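Local atomic coordinates of alkaline serine protease (Pseudoalteromonas sp., PDB entry 1Y9Z), a protein that probably hydrolyses peptide bonds as a cold-adapted, subtilisin-like serine protease that binds calcium and sodium ions and carries an inserted beta-barrel domain. Residues L216-I219 with Q224-F227. Sequence-based numbering, arbitrary orientation.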
loop_
_atom_site.group_PDB
_atom_site.type_symbol
_atom_site.label_atom_id
_atom_site.label_comp_id
_atom_site.label_asym_id
_atom_site.label_seq_id
_atom_site.Cartn_x
_atom_site.Cartn_y
_atom_site.Cartn_z
ATOM N N LEU A 216 -2.211 -1.249 -14.602
ATOM C CA LEU A 216 -2.167 -2.641 -14.187
ATOM C C LEU A 216 -1.299 -3.453 -15.129
ATOM O O LEU A 216 -0.876 -2.966 -16.175
ATOM C CB LEU A 216 -3.581 -3.228 -14.148
ATOM C CG LEU A 216 -4.533 -2.617 -13.115
ATOM C CD1 LEU A 216 -5.938 -3.167 -13.317
ATOM C CD2 LEU A 216 -4.028 -2.923 -11.712
ATOM N N ALA A 217 -1.029 -4.692 -14.737
ATOM C CA ALA A 217 -0.220 -5.594 -15.539
ATOM C C ALA A 217 -0.835 -6.984 -15.478
ATOM O O ALA A 217 -1.671 -7.267 -14.617
ATOM C CB ALA A 217 1.210 -5.623 -15.015
ATOM N N ASP A 218 -0.420 -7.854 -16.392
ATOM C CA ASP A 218 -0.947 -9.205 -16.421
ATOM C C ASP A 218 0.019 -10.132 -17.147
ATOM O O ASP A 218 0.845 -9.686 -17.950
ATOM C CB ASP A 218 -2.306 -9.216 -17.131
ATOM C CG ASP A 218 -3.159 -10.417 -16.762
ATOM O OD1 ASP A 218 -2.684 -11.290 -16.003
ATOM O OD2 ASP A 218 -4.315 -10.485 -17.230
ATOM N N ILE A 219 -0.082 -11.417 -16.829
ATOM C CA ILE A 219 0.722 -12.463 -17.453
ATOM C C ILE A 219 -0.272 -13.578 -17.718
ATOM O O ILE A 219 -0.936 -14.046 -16.795
ATOM C CB ILE A 219 1.811 -13.018 -16.513
ATOM C CG1 ILE A 219 2.824 -11.927 -16.171
ATOM C CG2 ILE A 219 2.514 -14.199 -17.184
ATOM C CD1 ILE A 219 3.846 -12.358 -15.129
ATOM N N GLN A 224 -4.978 -18.762 -18.873
ATOM C CA GLN A 224 -5.134 -18.428 -17.460
ATOM C C GLN A 224 -4.259 -17.236 -17.080
ATOM O O GLN A 224 -3.174 -17.050 -17.632
ATOM C CB GLN A 224 -4.792 -19.638 -16.587
ATOM C CG GLN A 224 -5.740 -20.817 -16.770
ATOM C CD GLN A 224 -7.162 -20.511 -16.324
ATOM O OE1 GLN A 224 -8.067 -21.328 -16.498
ATOM N NE2 GLN A 224 -7.363 -19.336 -15.738
ATOM N N SER A 225 -4.737 -16.438 -16.129
ATOM C CA SER A 225 -4.025 -15.243 -15.690
ATOM C C SER A 225 -3.333 -15.346 -14.331
ATOM O O SER A 225 -3.820 -16.012 -13.418
ATOM C CB SER A 225 -4.995 -14.059 -15.671
ATOM O OG SER A 225 -4.427 -12.940 -15.016
ATOM N N TYR A 226 -2.197 -14.665 -14.212
ATOM C CA TYR A 226 -1.414 -14.637 -12.978
ATOM C C TYR A 226 -1.692 -13.353 -12.199
ATOM O O TYR A 226 -1.009 -13.050 -11.220
ATOM C CB TYR A 226 0.081 -14.699 -13.298
ATOM C CG TYR A 226 0.587 -16.061 -13.715
ATOM C CD1 TYR A 226 0.858 -17.045 -12.765
ATOM C CD2 TYR A 226 0.812 -16.361 -15.056
ATOM C CE1 TYR A 226 1.348 -18.295 -13.142
ATOM C CE2 TYR A 226 1.299 -17.609 -15.446
ATOM C CZ TYR A 226 1.566 -18.569 -14.482
ATOM O OH TYR A 226 2.060 -19.798 -14.860
ATOM N N PHE A 227 -2.698 -12.601 -12.637
ATOM C CA PHE A 227 -3.047 -11.340 -11.994
ATOM C C PHE A 227 -3.168 -11.426 -10.476
ATOM O O PHE A 227 -2.609 -10.595 -9.760
ATOM C CB PHE A 227 -4.364 -10.802 -12.559
ATOM C CG PHE A 227 -4.698 -9.413 -12.091
ATOM C CD1 PHE A 227 -4.264 -8.302 -12.805
ATOM C CD2 PHE A 227 -5.429 -9.215 -10.922
ATOM C CE1 PHE A 227 -4.556 -7.013 -12.364
ATOM C CE2 PHE A 227 -5.724 -7.929 -10.473
ATOM C CZ PHE A 227 -5.287 -6.827 -11.196
#
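Ser225 and Asp218 make the polar centre of this contact: the serine hydroxyl donates to Asp218 OD1 over 2.6 Å, entering on the syn lone pair of that carboxylate oxygen. A chi1 of 169° sets OG beside the serine's own carbonyl carbon, facing the residues that follow, where OG accepts from Phe227 N at 3.0 Å in an ST turn. The same Asp218 OD1 takes a weak, bent bond from Ile219 N in its own strand. With an alanine here in place of the aspartate, the Ser225 hydroxyl is likely to lose its acceptor on strand 214-221, and the ST turn one tie to it.

The backbone adds a second tie. Tyr226 N donates to Ile219 O at 2.9 Å, and Ser225 CA makes a CH...O contact with that same carbonyl. This is an antiparallel beta hairpin whose second arm is very short, strand 214-221 returning as 224-225 before the chain leaves it at Tyr226, probably in the sheet of the inserted beta-barrel domain; the other edge of 214-221 pairs with strand 351-360 through backbone bonds of Leu216 with Gln357 and Asp218 with Ser355.

Apolar contacts flank the polar group. Ile219 CG2 packs against Tyr226 CD2 at 3.5 Å, while its side chain also reaches Val334 and Val336. On the Leu216 side, Phe227 CZ meets Leu216 CD2 at 4.1 Å, with Leu206 touching both side chains. The edge of the same ring also faces a polar atom, Ala217 O, which lies near the ring plane, 3.3 Å from Phe227 CD1.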